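Local coordinates for protein alcohol dehydrogenase (Thermus thermophilus, PDB 2EIH) that binds zinc and probably acts as an alcohol dehydrogenase, interconverting alcohols and carbonyl compounds with a nicotinamide cofactor, at residues Q185-G199 against L210-W223. Sequence-based numbering, arbitrary orientation.
Sequences QIAKLFGARVIATAG and LGADETVNYTHPDW
The ring of Tyr218 lies with one face against the backbone of Ala198, whose carbonyl carbon sits 3.3 Å above the ring plane toward its rim, while Thr197 OG1 meets the ring edge in plane. Tyr218 CB in turn rests over one face of the Trp223 indole, and Thr197 CG2 approaches the same indole at Trp223 CZ3, 4.3 Å away. Thr197 and Val216 point the same way side by side, Thr197 CG2 3.7 Å from Val216 CB, and helix 223-230 packs on Val216. These groups lie toward the C-terminal end of the parallel strand pair 193-198 and 214-217, connected by helix 201-210 in a beta-alpha-beta crossover of the Rossmann-type domain; Ala196 N to Glu214 O, at 2.8 Å, is one of its bonds. At the other end Asp213 OD2 is gripped twice: its anti lone pair takes Val194 N at 2.7 Å and its syn lone pair takes Lys188 NZ at 3.0 Å. Bends at chi2 (-65°) and chi3 (-56°) fold the lysine chain past Gly211 O, bringing the ammonium to Asp213 and also to Ala192 O. A methionine in place of Lys188 would probably leave the Asp213 carboxylate without its paired ammonium and Ala192 O without this donor. The chemistry implies an outer strand held to its neighbour by backbone hydrogen bonds, with a buttressing ion pair near the N-terminal end and aromatic packing at the other, the lysine likely stabilising ionised Asp213.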
ATOM      1  N   GLN A 185       5.479  15.564 -17.251  1.00 24.37           N
ATOM      2  CA  GLN A 185       6.762  15.643 -16.543  1.00 25.79           C
ATOM      3  C   GLN A 185       6.823  14.790 -15.268  1.00 25.18           C
ATOM      4  O   GLN A 185       7.839  14.161 -14.982  1.00 23.07           O
ATOM      5  CB  GLN A 185       7.080  17.106 -16.185  1.00 23.79           C
ATOM      6  CG  GLN A 185       7.227  18.027 -17.389  1.00 25.76           C
ATOM      7  CD  GLN A 185       7.533  19.459 -17.011  1.00 23.44           C
ATOM      8  OE1 GLN A 185       8.644  19.783 -16.598  1.00 25.15           O
ATOM      9  NE2 GLN A 185       6.537  20.324 -17.138  1.00 24.92           N
ATOM     10  N   ILE A 186       5.747  14.785 -14.489  1.00 25.12           N
ATOM     11  CA  ILE A 186       5.746  13.997 -13.270  1.00 24.26           C
ATOM     12  C   ILE A 186       5.764  12.529 -13.680  1.00 25.95           C
ATOM     13  O   ILE A 186       6.490  11.718 -13.096  1.00 25.79           O
ATOM     14  CB  ILE A 186       4.515  14.320 -12.412  1.00 23.16           C
ATOM     15  CG1 ILE A 186       4.655  15.750 -11.876  1.00 20.80           C
ATOM     16  CG2 ILE A 186       4.397  13.334 -11.269  1.00 22.49           C
ATOM     17  CD1 ILE A 186       3.448  16.291 -11.199  1.00 17.31           C
ATOM     18  N   ALA A 187       4.974  12.206 -14.702  1.00 25.28           N
ATOM     19  CA  ALA A 187       4.904  10.848 -15.227  1.00 25.87           C
ATOM     20  C   ALA A 187       6.302  10.342 -15.583  1.00 27.52           C
ATOM     21  O   ALA A 187       6.699   9.251 -15.167  1.00 30.16           O
ATOM     22  CB  ALA A 187       4.013  10.805 -16.463  1.00 26.24           C
ATOM     23  N   LYS A 188       7.042  11.129 -16.361  1.00 25.62           N
ATOM     24  CA  LYS A 188       8.391  10.735 -16.750  1.00 25.10           C
ATOM     25  C   LYS A 188       9.295  10.631 -15.521  1.00 26.18           C
ATOM     26  O   LYS A 188      10.122   9.722 -15.421  1.00 26.56           O
ATOM     27  CB  LYS A 188       8.977  11.746 -17.733  1.00 24.86           C
ATOM     28  CG  LYS A 188       8.325  11.716 -19.111  1.00 27.48           C
ATOM     29  CD  LYS A 188       8.581  10.399 -19.823  1.00 26.69           C
ATOM     30  CE  LYS A 188      10.073  10.123 -19.932  1.00 25.40           C
ATOM     31  NZ  LYS A 188      10.328   8.860 -20.673  1.00 31.70           N
ATOM     32  N   LEU A 189       9.127  11.567 -14.592  1.00 24.63           N
ATOM     33  CA  LEU A 189       9.912  11.585 -13.370  1.00 23.22           C
ATOM     34  C   LEU A 189       9.770  10.235 -12.652  1.00 23.59           C
ATOM     35  O   LEU A 189      10.714   9.788 -12.004  1.00 23.95           O
ATOM     36  CB  LEU A 189       9.427  12.704 -12.452  1.00 24.11           C
ATOM     37  CG  LEU A 189      10.389  13.364 -11.446  1.00 25.32           C
ATOM     38  CD1 LEU A 189       9.562  13.853 -10.253  1.00 22.30           C
ATOM     39  CD2 LEU A 189      11.469  12.409 -10.954  1.00 24.06           C
ATOM     40  N   PHE A 190       8.603   9.595 -12.769  1.00 21.35           N
ATOM     41  CA  PHE A 190       8.384   8.306 -12.137  1.00 21.72           C
ATOM     42  C   PHE A 190       8.670   7.088 -13.017  1.00 22.89           C
ATOM     43  O   PHE A 190       8.187   5.991 -12.735  1.00 21.54           O
ATOM     44  CB  PHE A 190       6.962   8.234 -11.564  1.00 22.51           C
ATOM     45  CG  PHE A 190       6.826   8.910 -10.234  1.00 21.89           C
ATOM     46  CD1 PHE A 190       6.779   8.169  -9.053  1.00 21.71           C
ATOM     47  CD2 PHE A 190       6.830  10.300 -10.159  1.00 21.58           C
ATOM     48  CE1 PHE A 190       6.744   8.815  -7.811  1.00 21.12           C
ATOM     49  CE2 PHE A 190       6.796  10.955  -8.928  1.00 21.35           C
ATOM     50  CZ  PHE A 190       6.755  10.215  -7.747  1.00 21.70           C
ATOM     51  N   GLY A 191       9.439   7.298 -14.086  1.00 22.63           N
ATOM     52  CA  GLY A 191       9.836   6.208 -14.960  1.00 24.41           C
ATOM     53  C   GLY A 191       8.889   5.665 -16.003  1.00 24.85           C
ATOM     54  O   GLY A 191       9.096   4.562 -16.504  1.00 25.29           O
ATOM     55  N   ALA A 192       7.852   6.417 -16.343  1.00 25.00           N
ATOM     56  CA  ALA A 192       6.897   5.945 -17.340  1.00 25.67           C
ATOM     57  C   ALA A 192       7.292   6.325 -18.763  1.00 25.65           C
ATOM     58  O   ALA A 192       8.217   7.108 -18.992  1.00 23.87           O
ATOM     59  CB  ALA A 192       5.517   6.501 -17.042  1.00 25.42           C
ATOM     60  N   ARG A 193       6.582   5.735 -19.716  1.00 27.21           N
ATOM     61  CA  ARG A 193       6.777   6.023 -21.126  1.00 28.77           C
ATOM     62  C   ARG A 193       5.508   6.795 -21.436  1.00 28.47           C
ATOM     63  O   ARG A 193       4.412   6.225 -21.447  1.00 28.92           O
ATOM     64  CB  ARG A 193       6.812   4.737 -21.937  1.00 31.48           C
ATOM     65  CG  ARG A 193       7.639   4.823 -23.199  1.00 35.68           C
ATOM     66  CD  ARG A 193       7.875   3.432 -23.736  1.00 39.33           C
ATOM     67  NE  ARG A 193       6.636   2.883 -24.263  1.00 43.97           N
ATOM     68  CZ  ARG A 193       6.227   3.067 -25.512  1.00 45.32           C
ATOM     69  NH1 ARG A 193       6.978   3.774 -26.352  1.00 45.87           N
ATOM     70  NH2 ARG A 193       5.060   2.575 -25.915  1.00 43.54           N
ATOM     71  N   VAL A 194       5.649   8.095 -21.666  1.00 27.28           N
ATOM     72  CA  VAL A 194       4.488   8.931 -21.922  1.00 26.85           C
ATOM     73  C   VAL A 194       4.052   9.071 -23.360  1.00 27.59           C
ATOM     74  O   VAL A 194       4.856   9.307 -24.248  1.00 29.11           O
ATOM     75  CB  VAL A 194       4.684  10.359 -21.383  1.00 24.35           C
ATOM     76  CG1 VAL A 194       3.472  11.204 -21.750  1.00 21.26           C
ATOM     77  CG2 VAL A 194       4.892  10.324 -19.884  1.00 21.70           C
ATOM     78  N   ILE A 195       2.755   8.924 -23.563  1.00 28.63           N
ATOM     79  CA  ILE A 195       2.158   9.088 -24.862  1.00 29.92           C
ATOM     80  C   ILE A 195       1.219  10.263 -24.632  1.00 30.20           C
ATOM     81  O   ILE A 195       0.332  10.180 -23.786  1.00 32.11           O
ATOM     82  CB  ILE A 195       1.334   7.848 -25.285  1.00 28.77           C
ATOM     83  CG1 ILE A 195       2.200   6.600 -25.282  1.00 29.71           C
ATOM     84  CG2 ILE A 195       0.764   8.055 -26.657  1.00 29.39           C
ATOM     85  CD1 ILE A 195       2.432   5.981 -23.863  1.00 33.45           C
ATOM     86  N   ALA A 196       1.419  11.366 -25.346  1.00 32.01           N
ATOM     87  CA  ALA A 196       0.557  12.537 -25.159  1.00 34.11           C
ATOM     88  C   ALA A 196      -0.314  12.813 -26.382  1.00 35.06           C
ATOM     89  O   ALA A 196       0.119  12.616 -27.514  1.00 37.14           O
ATOM     90  CB  ALA A 196       1.413  13.761 -24.844  1.00 32.60           C
ATOM     91  N   THR A 197      -1.540  13.268 -26.153  1.00 35.47           N
ATOM     92  CA  THR A 197      -2.440  13.577 -27.256  1.00 36.30           C
ATOM     93  C   THR A 197      -2.832  15.053 -27.230  1.00 37.54           C
ATOM     94  O   THR A 197      -2.988  15.649 -26.157  1.00 37.72           O
ATOM     95  CB  THR A 197      -3.732  12.727 -27.209  1.00 36.09           C
ATOM     96  OG1 THR A 197      -4.517  13.095 -26.068  1.00 38.18           O
ATOM     97  CG2 THR A 197      -3.395  11.246 -27.129  1.00 35.99           C
ATOM     98  N   ALA A 198      -2.972  15.639 -28.417  1.00 38.49           N
ATOM     99  CA  ALA A 198      -3.352  17.041 -28.562  1.00 38.71           C
ATOM    100  C   ALA A 198      -4.087  17.203 -29.883  1.00 40.20           C
ATOM    101  O   ALA A 198      -4.178  16.256 -30.664  1.00 38.68           O
ATOM    102  CB  ALA A 198      -2.121  17.930 -28.534  1.00 39.19           C
ATOM    103  N   GLY A 199      -4.602  18.404 -30.133  1.00 41.79           N
ATOM    104  CA  GLY A 199      -5.335  18.655 -31.363  1.00 43.52           C
ATOM    105  C   GLY A 199      -4.521  19.200 -32.526  1.00 44.35           C
ATOM    106  O   GLY A 199      -4.774  18.853 -33.675  1.00 45.98           O
ATOM    107  N   LEU A 210       8.599  18.306 -23.847  1.00 38.08           N
ATOM    108  CA  LEU A 210       8.393  18.208 -22.404  1.00 37.08           C
ATOM    109  C   LEU A 210       8.748  16.826 -21.847  1.00 36.26           C
ATOM    110  O   LEU A 210       8.880  16.650 -20.629  1.00 36.01           O
ATOM    111  CB  LEU A 210       6.939  18.548 -22.072  1.00 37.44           C
ATOM    112  CG  LEU A 210       6.697  19.816 -21.248  1.00 38.48           C
ATOM    113  CD1 LEU A 210       7.512  20.976 -21.785  1.00 37.98           C
ATOM    114  CD2 LEU A 210       5.208  20.135 -21.275  1.00 37.64           C
ATOM    115  N   GLY A 211       8.900  15.848 -22.736  1.00 33.93           N
ATOM    116  CA  GLY A 211       9.247  14.506 -22.297  1.00 33.57           C
ATOM    117  C   GLY A 211       8.345  13.429 -22.866  1.00 32.90           C
ATOM    118  O   GLY A 211       8.610  12.239 -22.700  1.00 33.27           O
ATOM    119  N   ALA A 212       7.268  13.838 -23.529  1.00 32.87           N
ATOM    120  CA  ALA A 212       6.348  12.878 -24.126  1.00 33.46           C
ATOM    121  C   ALA A 212       7.107  12.006 -25.134  1.00 35.41           C
ATOM    122  O   ALA A 212       7.658  12.504 -26.124  1.00 33.93           O
ATOM    123  CB  ALA A 212       5.205  13.607 -24.814  1.00 33.15           C
ATOM    124  N   ASP A 213       7.129  10.705 -24.877  1.00 35.35           N
ATOM    125  CA  ASP A 213       7.827   9.773 -25.749  1.00 37.00           C
ATOM    126  C   ASP A 213       7.104   9.525 -27.072  1.00 36.96           C
ATOM    127  O   ASP A 213       7.734   9.276 -28.095  1.00 36.51           O
ATOM    128  CB  ASP A 213       8.025   8.440 -25.024  1.00 37.87           C
ATOM    129  CG  ASP A 213       8.768   8.596 -23.724  1.00 40.05           C
ATOM    130  OD1 ASP A 213       9.948   9.004 -23.763  1.00 41.01           O
ATOM    131  OD2 ASP A 213       8.172   8.324 -22.658  1.00 42.01           O
ATOM    132  N   GLU A 214       5.781   9.606 -27.041  1.00 37.13           N
ATOM    133  CA  GLU A 214       4.974   9.357 -28.220  1.00 38.05           C
ATOM    134  C   GLU A 214       3.848  10.395 -28.293  1.00 38.32           C
ATOM    135  O   GLU A 214       3.431  10.946 -27.273  1.00 38.56           O
ATOM    136  CB  GLU A 214       4.396   7.941 -28.123  1.00 40.03           C
ATOM    137  CG  GLU A 214       4.710   6.998 -29.287  1.00 45.01           C
ATOM    138  CD  GLU A 214       6.176   6.966 -29.682  1.00 46.44           C
ATOM    139  OE1 GLU A 214       6.609   7.920 -30.366  1.00 47.68           O
ATOM    140  OE2 GLU A 214       6.894   6.001 -29.309  1.00 45.40           O
ATOM    141  N   THR A 215       3.353  10.663 -29.497  1.00 38.44           N
ATOM    142  CA  THR A 215       2.281  11.634 -29.666  1.00 40.01           C
ATOM    143  C   THR A 215       1.164  11.115 -30.557  1.00 39.91           C
ATOM    144  O   THR A 215       1.405  10.365 -31.497  1.00 40.26           O
ATOM    145  CB  THR A 215       2.822  12.954 -30.251  1.00 40.78           C
ATOM    146  OG1 THR A 215       3.677  12.670 -31.366  1.00 42.95           O
ATOM    147  CG2 THR A 215       3.609  13.719 -29.195  1.00 42.52           C
ATOM    148  N   VAL A 216      -0.063  11.515 -30.246  1.00 40.77           N
ATOM    149  CA  VAL A 216      -1.222  11.102 -31.026  1.00 41.99           C
ATOM    150  C   VAL A 216      -2.167  12.280 -31.191  1.00 43.94           C
ATOM    151  O   VAL A 216      -2.312  13.099 -30.288  1.00 43.91           O
ATOM    152  CB  VAL A 216      -1.983   9.952 -30.346  1.00 41.42           C
ATOM    153  CG1 VAL A 216      -3.258   9.652 -31.111  1.00 41.01           C
ATOM    154  CG2 VAL A 216      -1.104   8.712 -30.276  1.00 40.40           C
ATOM    155  N   ASN A 217      -2.810  12.357 -32.349  1.00 47.60           N
ATOM    156  CA  ASN A 217      -3.737  13.442 -32.637  1.00 50.35           C
ATOM    157  C   ASN A 217      -5.168  12.931 -32.531  1.00 52.60           C
ATOM    158  O   ASN A 217      -5.588  12.086 -33.318  1.00 52.30           O
ATOM    159  CB  ASN A 217      -3.486  13.980 -34.045  1.00 49.77           C
ATOM    160  CG  ASN A 217      -4.261  15.248 -34.327  1.00 49.06           C
ATOM    161  OD1 ASN A 217      -5.436  15.355 -33.993  1.00 47.59           O
ATOM    162  ND2 ASN A 217      -3.606  16.215 -34.954  1.00 49.89           N
ATOM    163  N   TYR A 218      -5.923  13.450 -31.571  1.00 56.74           N
ATOM    164  CA  TYR A 218      -7.293  12.998 -31.387  1.00 61.19           C
ATOM    165  C   TYR A 218      -8.311  13.666 -32.296  1.00 63.77           C
ATOM    166  O   TYR A 218      -9.514  13.578 -32.057  1.00 64.14           O
ATOM    167  CB  TYR A 218      -7.706  13.155 -29.921  1.00 62.06           C
ATOM    168  CG  TYR A 218      -7.488  14.530 -29.339  1.00 62.54           C
ATOM    169  CD1 TYR A 218      -8.231  15.621 -29.775  1.00 63.30           C
ATOM    170  CD2 TYR A 218      -6.555  14.736 -28.327  1.00 63.33           C
ATOM    171  CE1 TYR A 218      -8.055  16.883 -29.209  1.00 63.83           C
ATOM    172  CE2 TYR A 218      -6.373  15.991 -27.757  1.00 63.81           C
ATOM    173  CZ  TYR A 218      -7.127  17.060 -28.203  1.00 63.38           C
ATOM    174  OH  TYR A 218      -6.950  18.301 -27.634  1.00 63.69           O
ATOM    175  N   THR A 219      -7.831  14.327 -33.344  1.00 68.03           N
ATOM    176  CA  THR A 219      -8.720  14.990 -34.298  1.00 71.61           C
ATOM    177  C   THR A 219      -9.246  13.938 -35.273  1.00 73.67           C
ATOM    178  O   THR A 219     -10.188  14.188 -36.020  1.00 74.64           O
ATOM    179  CB  THR A 219      -7.988  16.064 -35.115  1.00 71.35           C
ATOM    180  OG1 THR A 219      -8.949  16.933 -35.718  1.00 74.10           O
ATOM    181  CG2 THR A 219      -7.160  15.421 -36.223  1.00 71.59           C
ATOM    182  N   HIS A 220      -8.610  12.769 -35.265  1.00 75.92           N
ATOM    183  CA  HIS A 220      -8.997  11.665 -36.131  1.00 77.79           C
ATOM    184  C   HIS A 220      -9.961  10.765 -35.351  1.00 78.23           C
ATOM    185  O   HIS A 220      -9.778  10.546 -34.154  1.00 78.30           O
ATOM    186  CB  HIS A 220      -7.752  10.887 -36.557  1.00 79.37           C
ATOM    187  CG  HIS A 220      -8.028   9.799 -37.550  1.00 81.65           C
ATOM    188  ND1 HIS A 220      -8.756   8.671 -37.238  1.00 82.11           N
ATOM    189  CD2 HIS A 220      -7.682   9.673 -38.853  1.00 82.95           C
ATOM    190  CE1 HIS A 220      -8.847   7.897 -38.304  1.00 82.89           C
ATOM    191  NE2 HIS A 220      -8.204   8.481 -39.298  1.00 83.54           N
ATOM    192  N   PRO A 221     -10.999  10.231 -36.018  1.00 78.30           N
ATOM    193  CA  PRO A 221     -11.981   9.364 -35.355  1.00 77.70           C
ATOM    194  C   PRO A 221     -11.448   8.018 -34.858  1.00 76.58           C
ATOM    195  O   PRO A 221     -12.184   7.253 -34.231  1.00 77.37           O
ATOM    196  CB  PRO A 221     -13.057   9.198 -36.423  1.00 78.05           C
ATOM    197  CG  PRO A 221     -12.260   9.201 -37.687  1.00 78.21           C
ATOM    198  CD  PRO A 221     -11.311  10.363 -37.453  1.00 78.72           C
ATOM    199  N   ASP A 222     -10.176   7.735 -35.129  1.00 74.10           N
ATOM    200  CA  ASP A 222      -9.571   6.468 -34.720  1.00 71.70           C
ATOM    201  C   ASP A 222      -8.258   6.629 -33.964  1.00 69.02           C
ATOM    202  O   ASP A 222      -7.402   5.746 -34.014  1.00 68.75           O
ATOM    203  CB  ASP A 222      -9.334   5.582 -35.948  1.00 73.45           C
ATOM    204  CG  ASP A 222     -10.616   4.975 -36.489  1.00 75.76           C
ATOM    205  OD1 ASP A 222     -11.231   4.157 -35.770  1.00 76.88           O
ATOM    206  OD2 ASP A 222     -11.010   5.318 -37.630  1.00 75.64           O
ATOM    207  N   TRP A 223      -8.100   7.746 -33.259  1.00 65.42           N
ATOM    208  CA  TRP A 223      -6.879   7.988 -32.505  1.00 61.12           C
ATOM    209  C   TRP A 223      -6.648   6.951 -31.397  1.00 58.64           C
ATOM    210  O   TRP A 223      -5.504   6.625 -31.072  1.00 57.84           O
ATOM    211  CB  TRP A 223      -6.874   9.405 -31.920  1.00 59.61           C
ATOM    212  CG  TRP A 223      -7.920   9.665 -30.886  1.00 58.16           C
ATOM    213  CD1 TRP A 223      -9.191  10.135 -31.090  1.00 57.98           C
ATOM    214  CD2 TRP A 223      -7.789   9.462 -29.482  1.00 57.35           C
ATOM    215  NE1 TRP A 223      -9.855  10.239 -29.897  1.00 56.45           N
ATOM    216  CE2 TRP A 223      -9.019   9.828 -28.891  1.00 57.05           C
ATOM    217  CE3 TRP A 223      -6.754   9.003 -28.659  1.00 55.97           C
ATOM    218  CZ2 TRP A 223      -9.238   9.748 -27.507  1.00 56.75           C
ATOM    219  CZ3 TRP A 223      -6.972   8.926 -27.291  1.00 56.20           C
ATOM    220  CH2 TRP A 223      -8.204   9.293 -26.730  1.00 55.77           C
TER